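Local coordinates for serpin B3 (Homo sapiens, PDB 4ZK3), which probably inhibits target proteases by the serpin suicide-substrate mechanism and, as Pso p27, forms compact structures that build large aggregates linked to psoriasis, at residues A263-L266 against M267-S271; F13-F16 against Q17-K21. All coordinates share one frame; numbering follows the deposited sequence.

Contact 1. Residues A263-L266 against M267-S271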
loop_
_atom_site.group_PDB
_atom_site.type_symbol
_atom_site.label_atom_id
_atom_site.label_comp_id
_atom_site.label_asym_id
_atom_site.label_seq_id
_atom_site.Cartn_x
_atom_site.Cartn_y
_atom_site.Cartn_z
ATOM N N ALA A 263 13.392 4.310 -6.783
ATOM C CA ALA A 263 12.368 5.342 -6.853
ATOM C C ALA A 263 12.706 6.327 -7.979
ATOM O O ALA A 263 11.855 6.730 -8.769
ATOM C CB ALA A 263 12.251 6.075 -5.516
ATOM N N GLU A 264 13.981 6.711 -8.052
ATOM C CA GLU A 264 14.456 7.666 -9.051
ATOM C C GLU A 264 14.191 7.139 -10.464
ATOM O O GLU A 264 13.601 7.821 -11.263
ATOM C CB GLU A 264 15.953 7.886 -8.770
ATOM C CG GLU A 264 16.715 8.880 -9.610
ATOM C CD GLU A 264 18.163 8.939 -9.120
ATOM O OE1 GLU A 264 18.780 7.866 -9.135
ATOM O OE2 GLU A 264 18.651 10.004 -8.652
ATOM N N LYS A 265 14.525 5.876 -10.726
ATOM C CA LYS A 265 14.284 5.242 -12.023
ATOM C C LYS A 265 12.794 5.087 -12.352
ATOM O O LYS A 265 12.363 5.355 -13.492
ATOM C CB LYS A 265 14.919 3.836 -12.072
ATOM C CG LYS A 265 16.446 3.779 -11.911
ATOM C CD LYS A 265 17.129 3.925 -13.257
ATOM C CE LYS A 265 18.391 4.784 -13.170
ATOM N NZ LYS A 265 18.942 5.143 -14.512
ATOM N N LEU A 266 11.997 4.649 -11.367
ATOM C CA LEU A 266 10.540 4.586 -11.559
ATOM C C LEU A 266 9.962 5.904 -12.016
ATOM O O LEU A 266 9.129 5.977 -12.936
ATOM C CB LEU A 266 9.851 4.205 -10.256
ATOM C CG LEU A 266 8.353 3.823 -10.343
ATOM C CD1 LEU A 266 8.184 2.671 -11.313
ATOM C CD2 LEU A 266 7.744 3.385 -9.022
ATOM N N MET A 267 10.400 6.966 -11.354
ATOM C CA MET A 267 9.877 8.286 -11.655
ATOM C C MET A 267 10.221 8.702 -13.056
ATOM O O MET A 267 9.409 9.298 -13.736
ATOM C CB MET A 267 10.338 9.313 -10.621
ATOM C CG MET A 267 9.732 9.010 -9.247
ATOM S SD MET A 267 10.155 10.174 -7.945
ATOM C CE MET A 267 10.054 9.161 -6.455
ATOM N N GLU A 268 11.392 8.314 -13.520
ATOM C CA GLU A 268 11.792 8.671 -14.867
ATOM C C GLU A 268 10.965 7.902 -15.897
ATOM O O GLU A 268 10.284 8.482 -16.747
ATOM C CB GLU A 268 13.270 8.360 -15.032
ATOM C CG GLU A 268 13.942 9.167 -16.121
ATOM C CD GLU A 268 15.261 8.569 -16.533
ATOM O OE1 GLU A 268 16.038 8.193 -15.620
ATOM O OE2 GLU A 268 15.498 8.454 -17.763
ATOM N N TRP A 269 11.010 6.580 -15.771
ATOM C CA TRP A 269 10.472 5.656 -16.749
ATOM C C TRP A 269 8.951 5.700 -16.905
ATOM O O TRP A 269 8.420 5.351 -17.979
ATOM C CB TRP A 269 10.865 4.220 -16.379
ATOM C CG TRP A 269 12.362 3.973 -16.408
ATOM C CD1 TRP A 269 13.300 4.727 -17.061
ATOM C CD2 TRP A 269 13.070 2.896 -15.805
ATOM N NE1 TRP A 269 14.547 4.195 -16.873
ATOM C CE2 TRP A 269 14.437 3.061 -16.122
ATOM C CE3 TRP A 269 12.690 1.800 -15.028
ATOM C CZ2 TRP A 269 15.418 2.165 -15.699
ATOM C CZ3 TRP A 269 13.672 0.919 -14.584
ATOM C CH2 TRP A 269 15.015 1.098 -14.932
ATOM N N THR A 270 8.254 6.070 -15.823
ATOM C CA THR A 270 6.804 5.920 -15.783
ATOM C C THR A 270 6.129 7.264 -15.809
ATOM O O THR A 270 4.935 7.349 -15.550
ATOM C CB THR A 270 6.305 5.143 -14.553
ATOM O OG1 THR A 270 6.461 5.965 -13.386
ATOM C CG2 THR A 270 7.043 3.809 -14.398
ATOM N N SER A 271 6.844 8.329 -16.151
ATOM C CA SER A 271 6.145 9.584 -16.300
ATOM C C SER A 271 5.598 9.676 -17.734
ATOM O O SER A 271 6.223 9.189 -18.687
ATOM C CB SER A 271 7.060 10.777 -16.031
ATOM O OG SER A 271 8.065 10.750 -17.015
HETATM O O HOH W 1 17.860 3.923 -17.109
#

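Contact 2. Residues F13-F16 against Q17-K21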
loop_
_atom_site.group_PDB
_atom_site.type_symbol
_atom_site.label_atom_id
_atom_site.label_comp_id
_atom_site.label_asym_id
_atom_site.label_seq_id
_atom_site.Cartn_x
_atom_site.Cartn_y
_atom_site.Cartn_z
ATOM N N PHE A 13 9.900 1.278 -1.990
ATOM C CA PHE A 13 10.955 0.361 -2.454
ATOM C C PHE A 13 11.745 -0.286 -1.315
ATOM O O PHE A 13 12.148 -1.476 -1.432
ATOM C CB PHE A 13 11.872 1.037 -3.448
ATOM C CG PHE A 13 11.254 1.181 -4.798
ATOM C CD1 PHE A 13 11.010 0.055 -5.560
ATOM C CD2 PHE A 13 10.850 2.428 -5.282
ATOM C CE1 PHE A 13 10.426 0.164 -6.816
ATOM C CE2 PHE A 13 10.255 2.552 -6.525
ATOM C CZ PHE A 13 10.036 1.415 -7.299
ATOM N N ASP A 14 11.943 0.454 -0.218
ATOM C CA ASP A 14 12.658 -0.105 0.904
ATOM C C ASP A 14 11.816 -1.260 1.417
ATOM O O ASP A 14 12.358 -2.304 1.845
ATOM C CB ASP A 14 12.917 0.868 2.035
ATOM C CG ASP A 14 13.752 2.067 1.618
ATOM O OD1 ASP A 14 14.336 2.109 0.513
ATOM O OD2 ASP A 14 13.762 3.014 2.423
ATOM N N LEU A 15 10.486 -1.122 1.361
ATOM C CA LEU A 15 9.648 -2.251 1.804
ATOM C C LEU A 15 9.785 -3.426 0.893
ATOM O O LEU A 15 9.880 -4.569 1.363
ATOM C CB LEU A 15 8.167 -1.895 1.935
ATOM C CG LEU A 15 7.826 -1.003 3.120
ATOM C CD1 LEU A 15 6.413 -0.432 2.953
ATOM C CD2 LEU A 15 7.948 -1.595 4.479
ATOM N N PHE A 16 9.721 -3.151 -0.390
ATOM C CA PHE A 16 9.699 -4.182 -1.403
ATOM C C PHE A 16 10.901 -5.141 -1.279
ATOM O O PHE A 16 10.737 -6.346 -1.391
ATOM C CB PHE A 16 9.644 -3.557 -2.790
ATOM C CG PHE A 16 9.481 -4.560 -3.874
ATOM C CD1 PHE A 16 8.257 -5.102 -4.154
ATOM C CD2 PHE A 16 10.577 -5.025 -4.579
ATOM C CE1 PHE A 16 8.104 -6.049 -5.141
ATOM C CE2 PHE A 16 10.446 -5.974 -5.572
ATOM C CZ PHE A 16 9.208 -6.508 -5.835
ATOM N N GLN A 17 12.094 -4.579 -1.077
ATOM C CA GLN A 17 13.356 -5.368 -0.908
ATOM C C GLN A 17 13.279 -6.313 0.293
ATOM O O GLN A 17 13.690 -7.437 0.209
ATOM C CB GLN A 17 14.567 -4.424 -0.819
ATOM C CG GLN A 17 14.724 -3.408 -1.962
ATOM C CD GLN A 17 15.105 -3.961 -3.353
ATOM O OE1 GLN A 17 15.846 -3.307 -4.103
ATOM N NE2 GLN A 17 14.597 -5.112 -3.715
ATOM N N GLN A 18 12.640 -5.917 1.372
ATOM C CA GLN A 18 12.391 -6.838 2.473
ATOM C C GLN A 18 11.393 -7.925 2.126
ATOM O O GLN A 18 11.633 -9.118 2.408
ATOM C CB GLN A 18 11.954 -6.085 3.744
ATOM C CG GLN A 18 13.025 -5.083 4.201
ATOM C CD GLN A 18 14.348 -5.801 4.505
ATOM O OE1 GLN A 18 14.379 -6.838 5.202
ATOM N NE2 GLN A 18 15.414 -5.318 3.895
ATOM N N PHE A 19 10.304 -7.528 1.463
ATOM C CA PHE A 19 9.235 -8.426 1.110
ATOM C C PHE A 19 9.718 -9.515 0.144
ATOM O O PHE A 19 9.223 -10.643 0.194
ATOM C CB PHE A 19 8.048 -7.692 0.480
ATOM C CG PHE A 19 7.323 -6.788 1.415
ATOM C CD1 PHE A 19 7.411 -6.928 2.772
ATOM C CD2 PHE A 19 6.509 -5.784 0.907
ATOM C CE1 PHE A 19 6.756 -6.071 3.610
ATOM C CE2 PHE A 19 5.828 -4.943 1.745
ATOM C CZ PHE A 19 5.954 -5.083 3.106
ATOM N N ARG A 20 10.677 -9.178 -0.682
ATOM C CA ARG A 20 11.278 -10.155 -1.582
ATOM C C ARG A 20 11.814 -11.418 -0.899
ATOM O O ARG A 20 11.946 -12.462 -1.552
ATOM C CB ARG A 20 12.446 -9.551 -2.308
ATOM C CG ARG A 20 12.004 -8.506 -3.302
ATOM C CD ARG A 20 13.169 -7.990 -4.080
ATOM N NE ARG A 20 13.611 -9.036 -4.982
ATOM C CZ ARG A 20 14.726 -8.998 -5.683
ATOM N NH1 ARG A 20 15.495 -7.939 -5.623
ATOM N NH2 ARG A 20 15.054 -10.008 -6.477
ATOM N N LYS A 21 12.123 -11.316 0.395
ATOM C CA LYS A 21 12.710 -12.425 1.148
ATOM C C LYS A 21 11.786 -13.496 1.608
ATOM O O LYS A 21 12.263 -14.536 1.977
ATOM C CB LYS A 21 13.433 -11.894 2.345
ATOM C CG LYS A 21 14.542 -10.976 1.876
ATOM C CD LYS A 21 15.220 -10.287 3.008
ATOM C CE LYS A 21 16.402 -9.547 2.442
ATOM N NZ LYS A 21 16.796 -8.516 3.416
HETATM O O HOH W 2 14.861 -2.616 2.633
#

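Contact 1. Residues A263-L266 against M267-S271
K265 lies over the six-membered ring of W269 one helical turn on, its CB 3.9 Å from the ring centroid and only 7° off the ring normal, a CH-pi contact over the face. The lysine chain runs on obliquely, bending at chi2 and chi3 so that its CD rests 3.5 Å from W269 CZ2. W269 turns its CG beside its own backbone N (chi1 -63°), which swings the indole back under the preceding turn, and K265 O lies above the same face near its rim. Past the ring, K265 NZ reaches a water that sits in the indole plane and accepts a weak bond from W269 NE1. Lysine suits this spot because its methylenes can cover an aromatic while its ammonium stays hydrated; E268 OE1, 4.4 Å from K265 NZ, is too far for a salt bridge.

At the helix end, T270 leaves helical geometry, yet L266 O is gripped twice: by T270 N at 3.0 Å and by T270 OG1 at 2.7 Å, from opposite faces of the carbonyl plane. With chi1 at 72°, the hydroxyl folds back onto the helix and the methyl CG2 presses against L266 CD1, a tight 3.5 Å. On another side of the turn, A263 CB meets M267 CE at 3.9 Å, small against flexible, while A263 itself packs on T9 and K10. Threonine thus does double duty, its hydroxyl giving a second bond to a carbonyl that T270 N already holds and its methyl joining the apolar side; the lysine likewise divides its oily stem from its charge, which nearby E268 would be expected to stabilise.

Contact 2. Residues F13-F16 against Q17-K21
F16 and R20 meet one turn apart, R20 CD lying 3.7 Å from F16 CE2. Ring and guanidinium planes are 27° apart, and the two side chains pass at a slant, the arginine's methylenes doing the touching. One residue back along the chain, the i, i+4 pair L15 and F19 packs about as closely: L15 CB meets F19 CE2 at 3.8 Å, and L15 O stands 3.4 Å above the F19 ring plane, offset toward its rim. That oxygen also accepts F19 N at 3.0 Å, in the carbonyl plane. Large apolar residues fit this buried flank because their rings and branches fill the space against the sheet.

The other flank is wetter and looser. D14 O lies 3.7 Å from Q18 N, and a water donates to that carbonyl at 2.6 Å while accepting from the side-chain Q18 NE2. Q18 is bent at chi2, and its OE1 takes a weak bond from K21 NZ.

F19 stacks on Y293 and meets Y29 edge-to-face, while F16 packs on I27 and Y29 of strand 27-29. Helix 254-260 covers R20 and helix 296-302 borders L15 and Q18, placing this part of the helix between two helices and the strands.

In the fold
The two contacts are turns of different helices: contact 2 lies in the C-terminal part of helix 4-19 near the start of the chain, and contact 1 spans all of the short helix 263-269 and the two residues after it, more than two hundred residues later. Their centres lie 18 Å apart, but the helices touch, with F13 as the joint: its CZ comes 3.5 Å from L266 CD2 and its ring also borders A263. M267 touches E6, nearer the start of helix 4-19. Distant parts of the serpin sequence are thus packed into one body. Elsewhere in the fold, strand 340-351 pairs between 174-185 and 325-336, consistent with a cleaved serpin whose reactive-centre loop has inserted into the sheet.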